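DUF3856 domain-containing protein (Chlorobium tepidum, PDB 2HR2) is of unknown function but adopts a TPR-like alpha-alpha superhelix, a fold that in its relatives commonly serves to bind other proteins. Local coordinates at residues Glu29-Cys34 with Ala64-Gly69; Glu75-Ala80 with Ala109-Gly114. One frame throughout, in Å; residues are numbered along the deposited sequence.

The two contacts follow one another along the chain and have centres about 12 Å apart. Contact 1 joins helix 27-41 to helix 52-69, and contact 2 joins helix 73-90 to helix 97-114. Helices 52-69 and 73-90 are successive and lie against each other, which links the two sites directly: Leu67 CB of contact 1 is 3.6 Å from Ala76 CB of contact 2. In each contact an alanine methyl, that of Ala66 or of Ala111, rests on the preceding helix; contact 2 adds a pair of leucines. All four segments belong to the single DUF3856 family region, and the recurring arrangement fits a TPR-like superhelix made of successively packed helices.

Contact 1 (Glu29-Cys34 with Ala64-Gly69)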
ATOM      1  N   GLU A  29      10.122  10.512   4.470  1.00 60.64           N
ATOM      2  CA  GLU A  29      10.823   9.577   5.358  1.00 60.92           C
ATOM      3  C   GLU A  29      10.247   8.175   5.243  1.00 60.51           C
ATOM      4  O   GLU A  29      10.983   7.195   5.251  1.00 60.62           O
ATOM      5  CB  GLU A  29      10.780  10.017   6.830  1.00 61.29           C
ATOM      6  CG  GLU A  29      11.587  11.275   7.175  1.00 65.24           C
ATOM      7  CD  GLU A  29      10.959  12.572   6.651  1.00 74.43           C
ATOM      8  OE1 GLU A  29       9.859  12.510   6.049  1.00 72.09           O
ATOM      9  OE2 GLU A  29      11.568  13.653   6.840  1.00 76.42           O
ATOM     10  N   ALA A  30       8.925   8.091   5.142  1.00 60.29           N
ATOM     11  CA  ALA A  30       8.240   6.814   5.024  1.00 60.56           C
ATOM     12  C   ALA A  30       8.661   6.062   3.765  1.00 60.27           C
ATOM     13  O   ALA A  30       8.890   4.852   3.803  1.00 59.85           O
ATOM     14  CB  ALA A  30       6.730   7.028   5.026  1.00 60.90           C
ATOM     15  N   ALA A  31       8.757   6.780   2.652  1.00 60.29           N
ATOM     16  CA  ALA A  31       9.165   6.175   1.392  1.00 60.26           C
ATOM     17  C   ALA A  31      10.578   5.626   1.511  1.00 60.45           C
ATOM     18  O   ALA A  31      10.844   4.504   1.098  1.00 60.71           O
ATOM     19  CB  ALA A  31       9.084   7.179   0.266  1.00 60.18           C
ATOM     20  N   ALA A  32      11.475   6.418   2.093  1.00 60.29           N
ATOM     21  CA  ALA A  32      12.862   6.006   2.287  1.00 60.08           C
ATOM     22  C   ALA A  32      12.966   4.754   3.163  1.00 60.28           C
ATOM     23  O   ALA A  32      13.723   3.835   2.845  1.00 60.62           O
ATOM     24  CB  ALA A  32      13.670   7.144   2.891  1.00 59.56           C
ATOM     25  N   ASN A  33      12.210   4.719   4.258  1.00 60.27           N
ATOM     26  CA  ASN A  33      12.218   3.554   5.154  1.00 60.73           C
ATOM     27  C   ASN A  33      11.620   2.284   4.545  1.00 60.79           C
ATOM     28  O   ASN A  33      12.051   1.186   4.892  1.00 61.25           O
ATOM     29  CB  ASN A  33      11.533   3.864   6.487  1.00 60.93           C
ATOM     30  CG  ASN A  33      12.432   4.608   7.449  1.00 60.38           C
ATOM     31  OD1 ASN A  33      13.641   4.416   7.460  1.00 62.04           O
ATOM     32  ND2 ASN A  33      11.836   5.435   8.290  1.00 62.66           N
ATOM     33  N   CYS A  34      10.627   2.422   3.667  1.00 60.60           N
ATOM     34  CA  CYS A  34      10.064   1.263   2.970  1.00 61.20           C
ATOM     35  C   CYS A  34      11.089   0.650   2.031  1.00 60.94           C
ATOM     36  O   CYS A  34      11.233  -0.569   1.981  1.00 61.51           O
ATOM     37  CB  CYS A  34       8.834   1.642   2.159  1.00 61.65           C
ATOM     38  SG  CYS A  34       7.415   2.072   3.154  1.00 65.70           S
ATOM     39  N   ALA A  64       3.620   2.891  -1.800  1.00 61.31           N
ATOM     40  CA  ALA A  64       2.611   3.457  -2.696  1.00 61.15           C
ATOM     41  C   ALA A  64       1.822   4.564  -2.005  1.00 61.10           C
ATOM     42  O   ALA A  64       1.542   5.598  -2.609  1.00 60.99           O
ATOM     43  CB  ALA A  64       1.667   2.369  -3.190  1.00 61.38           C
ATOM     44  N   GLU A  65       1.464   4.343  -0.743  1.00 61.18           N
ATOM     45  CA  GLU A  65       0.741   5.350   0.035  1.00 62.02           C
ATOM     46  C   GLU A  65       1.582   6.614   0.207  1.00 61.51           C
ATOM     47  O   GLU A  65       1.065   7.724   0.085  1.00 62.08           O
ATOM     48  CB  GLU A  65       0.346   4.804   1.416  1.00 61.39           C
ATOM     49  CG  GLU A  65      -0.342   5.838   2.319  1.00 64.47           C
ATOM     50  CD  GLU A  65      -0.764   5.294   3.692  1.00 65.61           C
ATOM     51  OE1 GLU A  65      -0.765   4.051   3.900  1.00 74.09           O
ATOM     52  OE2 GLU A  65      -1.103   6.133   4.562  1.00 70.54           O
ATOM     53  N   ALA A  66       2.868   6.441   0.506  1.00 61.39           N
ATOM     54  CA  ALA A  66       3.772   7.575   0.695  1.00 61.23           C
ATOM     55  C   ALA A  66       3.946   8.372  -0.595  1.00 61.10           C
ATOM     56  O   ALA A  66       3.857   9.599  -0.590  1.00 61.42           O
ATOM     57  CB  ALA A  66       5.122   7.101   1.197  1.00 61.40           C
ATOM     58  N   LEU A  67       4.192   7.667  -1.694  1.00 60.60           N
ATOM     59  CA  LEU A  67       4.381   8.303  -2.992  1.00 60.61           C
ATOM     60  C   LEU A  67       3.117   9.017  -3.472  1.00 60.81           C
ATOM     61  O   LEU A  67       3.199  10.060  -4.134  1.00 60.77           O
ATOM     62  CB  LEU A  67       4.840   7.272  -4.021  1.00 60.38           C
ATOM     63  CG  LEU A  67       6.248   6.718  -3.780  1.00 61.80           C
ATOM     64  CD1 LEU A  67       6.493   5.488  -4.635  1.00 63.52           C
ATOM     65  CD2 LEU A  67       7.316   7.776  -4.038  1.00 61.59           C
ATOM     66  N   ALA A  68       1.956   8.451  -3.153  1.00 60.78           N
ATOM     67  CA  ALA A  68       0.682   9.075  -3.492  1.00 60.70           C
ATOM     68  C   ALA A  68       0.560  10.380  -2.718  1.00 60.67           C
ATOM     69  O   ALA A  68       0.121  11.392  -3.264  1.00 60.68           O
ATOM     70  CB  ALA A  68      -0.475   8.145  -3.145  1.00 60.62           C
ATOM     71  N   GLY A  69       0.958  10.341  -1.447  1.00 60.40           N
ATOM     72  CA  GLY A  69       0.950  11.516  -0.579  1.00 60.33           C
ATOM     73  C   GLY A  69       1.835  12.636  -1.106  1.00 60.41           C
ATOM     74  O   GLY A  69       1.482  13.815  -1.000  1.00 60.28           O
TER
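The methyl group of Ala66 points from helix 52-69 at one face of the peptide group joining Ala30 to Ala31 on helix 27-41, and nearly the whole contact is organised round it. Ala66 CB stands 3.9 Å from Ala31 N, displaced from that nitrogen almost perpendicular to the peptide plane, so that it lies over the face of the amide. The methyls of the two neighbouring alanines flank this position. Ala30 CB comes to 4.2 Å from Ala66 CB, while Ala31 CB approaches the same Ala66 CB from another direction at 4.1 Å. Seen from Ala66 CB, these two methyls lie about 80° apart, and the single carbon fits into the notch between them. All three residues direct their beta carbons toward the facing helix.

Leu67 adds a looser fringe. Its CB does not aim at helix 27-41, but with CG anti to its own carbonyl carbon (chi1 -68°) the branch swings back, and Leu67 CD2 ends 4.7 Å from Ala31 CB. The same CD2 also packs against Glu75 of helix 73-90.

Small residues let the two helices, which run in roughly opposite directions, come together closely: the alpha carbons of Ala31 and Ala66 are 5.6 Å apart. Leu22 of helix 4-24 covers both Ala30 and Ala66, and Leu63, further back on helix 52-69, touches Ala31, so the methyl cluster is buried on several sides. The side chains that meet are apolar, and the closest approach sets a methyl over an amide face, a van der Waals contact. Its cohesion probably comes from dispersion and the exclusion of water, with shape complementarity rather than directed bonds setting how the helices fit.

Contact 2 (Glu75-Ala80 with Ala109-Gly114); sequences EALHSA and ALALDG
Ala111 meets the one flat group engaged here, the peptide joining Ala76 to Leu77, and does so on its face: Ala111 CB lies 3.8 Å from Leu77 N, in a direction close to the normal of the peptide plane. The methyl of Ala76 and the CB methylene of Leu77 border the spot on which Ala111 rests, with Ala76 CB 4.3 Å and Leu77 CB 3.9 Å from Ala111 CB.

A second layer is formed by two leucines whose side chains meet at a slant. Leu77 carries CG anti to its backbone N (chi1 180°), which extends the branch out from helix 73-90 toward helix 97-114. The CB of Leu112 is not aimed at the other helix, but CG turned to stand anti to the carbonyl carbon (chi1 -71°) brings the end of the chain across. There Leu112 CD2 faces the fork of Leu77, at 4.1 Å from Leu77 CD1 and the same 4.1 Å from Leu77 CD2. A single methyl of Leu112 thus sits against both branches of Leu77, beside the alanine contact.

Residues of the following turn and helix close over this layer: Leu115 and Arg117 touch Leu77, and Ala121 of helix 118-134 touches Leu112.

The axes of the two short segments approach to 8.6 Å, and their directions differ by 147°, an inclined antiparallel pairing. An alanine methyl seated on a neighbouring helix backbone, with leucines filling in alongside, joins consecutive helices here in the manner of the alpha-alpha superhelix of TPR-like proteins.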
ATOM      1  N   GLU A  75       5.519   6.691  -9.896  1.00 61.15           N
ATOM      2  CA  GLU A  75       6.192   5.736  -9.013  1.00 61.49           C
ATOM      3  C   GLU A  75       5.207   5.052  -8.071  1.00 60.90           C
ATOM      4  O   GLU A  75       5.372   3.880  -7.741  1.00 61.14           O
ATOM      5  CB  GLU A  75       7.299   6.420  -8.207  1.00 61.74           C
ATOM      6  CG  GLU A  75       8.447   6.981  -9.055  1.00 63.72           C
ATOM      7  CD  GLU A  75       9.543   7.650  -8.224  1.00 64.45           C
ATOM      8  OE1 GLU A  75       9.475   7.609  -6.969  1.00 69.03           O
ATOM      9  OE2 GLU A  75      10.480   8.217  -8.835  1.00 72.35           O
ATOM     10  N   ALA A  76       4.192   5.791  -7.630  1.00 60.69           N
ATOM     11  CA  ALA A  76       3.163   5.249  -6.741  1.00 60.67           C
ATOM     12  C   ALA A  76       2.392   4.120  -7.416  1.00 60.53           C
ATOM     13  O   ALA A  76       2.170   3.065  -6.815  1.00 60.59           O
ATOM     14  CB  ALA A  76       2.203   6.349  -6.297  1.00 60.44           C
ATOM     15  N   LEU A  77       2.001   4.346  -8.666  1.00 60.48           N
ATOM     16  CA  LEU A  77       1.263   3.357  -9.436  1.00 60.40           C
ATOM     17  C   LEU A  77       2.035   2.051  -9.547  1.00 60.73           C
ATOM     18  O   LEU A  77       1.469   0.976  -9.347  1.00 60.71           O
ATOM     19  CB  LEU A  77       0.958   3.902 -10.837  1.00 60.14           C
ATOM     20  CG  LEU A  77       0.185   2.999 -11.799  1.00 59.09           C
ATOM     21  CD1 LEU A  77      -1.123   2.539 -11.190  1.00 59.66           C
ATOM     22  CD2 LEU A  77      -0.070   3.736 -13.094  1.00 60.12           C
ATOM     23  N   HIS A  78       3.325   2.149  -9.861  1.00 61.09           N
ATOM     24  CA  HIS A  78       4.162   0.956 -10.004  1.00 61.63           C
ATOM     25  C   HIS A  78       4.354   0.204  -8.692  1.00 61.11           C
ATOM     26  O   HIS A  78       4.358  -1.025  -8.679  1.00 61.11           O
ATOM     27  CB  HIS A  78       5.468   1.263 -10.738  1.00 61.98           C
ATOM     28  CG  HIS A  78       5.276   1.357 -12.222  1.00 68.10           C
ATOM     29  ND1 HIS A  78       5.340   0.253 -13.049  1.00 73.66           N
ATOM     30  CD2 HIS A  78       4.938   2.399 -13.018  1.00 71.12           C
ATOM     31  CE1 HIS A  78       5.090   0.617 -14.292  1.00 73.04           C
ATOM     32  NE2 HIS A  78       4.842   1.916 -14.301  1.00 73.55           N
ATOM     33  N   SER A  79       4.468   0.933  -7.588  1.00 60.83           N
ATOM     34  CA  SER A  79       4.618   0.295  -6.293  1.00 61.09           C
ATOM     35  C   SER A  79       3.317  -0.408  -5.900  1.00 61.12           C
ATOM     36  O   SER A  79       3.348  -1.534  -5.410  1.00 61.23           O
ATOM     37  CB  SER A  79       5.033   1.307  -5.238  1.00 61.18           C
ATOM     38  OG  SER A  79       5.353   0.647  -4.031  1.00 64.44           O
ATOM     39  N   ALA A  80       2.180   0.246  -6.129  1.00 60.91           N
ATOM     40  CA  ALA A  80       0.883  -0.354  -5.822  1.00 60.73           C
ATOM     41  C   ALA A  80       0.648  -1.624  -6.650  1.00 60.82           C
ATOM     42  O   ALA A  80       0.151  -2.619  -6.127  1.00 61.11           O
ATOM     43  CB  ALA A  80      -0.234   0.644  -6.043  1.00 60.53           C
ATOM     44  N   ALA A 109      -5.897   3.857  -7.242  1.00 60.77           N
ATOM     45  CA  ALA A 109      -6.956   4.743  -7.715  1.00 60.77           C
ATOM     46  C   ALA A 109      -6.476   6.195  -7.722  1.00 60.64           C
ATOM     47  O   ALA A 109      -6.664   6.902  -8.711  1.00 60.55           O
ATOM     48  CB  ALA A 109      -8.192   4.598  -6.852  1.00 61.17           C
ATOM     49  N   LEU A 110      -5.845   6.624  -6.626  1.00 60.26           N
ATOM     50  CA  LEU A 110      -5.310   7.985  -6.523  1.00 60.16           C
ATOM     51  C   LEU A 110      -4.235   8.249  -7.570  1.00 60.37           C
ATOM     52  O   LEU A 110      -4.169   9.344  -8.123  1.00 60.41           O
ATOM     53  CB  LEU A 110      -4.712   8.249  -5.140  1.00 59.64           C
ATOM     54  CG  LEU A 110      -5.614   8.256  -3.905  1.00 60.52           C
ATOM     55  CD1 LEU A 110      -4.767   8.434  -2.645  1.00 57.10           C
ATOM     56  CD2 LEU A 110      -6.685   9.335  -4.000  1.00 59.97           C
ATOM     57  N   ALA A 111      -3.393   7.252  -7.826  1.00 60.43           N
ATOM     58  CA  ALA A 111      -2.318   7.384  -8.802  1.00 60.55           C
ATOM     59  C   ALA A 111      -2.866   7.523 -10.217  1.00 60.68           C
ATOM     60  O   ALA A 111      -2.455   8.414 -10.957  1.00 60.64           O
ATOM     61  CB  ALA A 111      -1.369   6.198  -8.711  1.00 60.98           C
ATOM     62  N   LEU A 112      -3.789   6.639 -10.587  1.00 60.33           N
ATOM     63  CA  LEU A 112      -4.416   6.691 -11.903  1.00 60.17           C
ATOM     64  C   LEU A 112      -5.121   8.022 -12.111  1.00 60.18           C
ATOM     65  O   LEU A 112      -5.048   8.607 -13.188  1.00 59.84           O
ATOM     66  CB  LEU A 112      -5.426   5.554 -12.066  1.00 59.72           C
ATOM     67  CG  LEU A 112      -4.849   4.144 -12.190  1.00 59.67           C
ATOM     68  CD1 LEU A 112      -5.931   3.097 -11.978  1.00 58.96           C
ATOM     69  CD2 LEU A 112      -4.157   3.956 -13.539  1.00 58.26           C
ATOM     70  N   ASP A 113      -5.793   8.495 -11.066  1.00 60.44           N
ATOM     71  CA  ASP A 113      -6.513   9.760 -11.116  1.00 60.65           C
ATOM     72  C   ASP A 113      -5.522  10.918 -11.286  1.00 60.61           C
ATOM     73  O   ASP A 113      -5.734  11.814 -12.110  1.00 60.70           O
ATOM     74  CB  ASP A 113      -7.338   9.921  -9.840  1.00 60.88           C
ATOM     75  CG  ASP A 113      -8.291  11.102  -9.885  1.00 62.44           C
ATOM     76  OD1 ASP A 113      -8.445  11.729 -10.954  1.00 64.80           O
ATOM     77  OD2 ASP A 113      -8.904  11.391  -8.831  1.00 64.89           O
ATOM     78  N   GLY A 114      -4.431  10.877 -10.524  1.00 60.49           N
ATOM     79  CA  GLY A 114      -3.383  11.894 -10.605  1.00 60.41           C
ATOM     80  C   GLY A 114      -2.679  11.961 -11.954  1.00 60.41           C
ATOM     81  O   GLY A 114      -2.180  13.011 -12.344  1.00 59.90           O
TER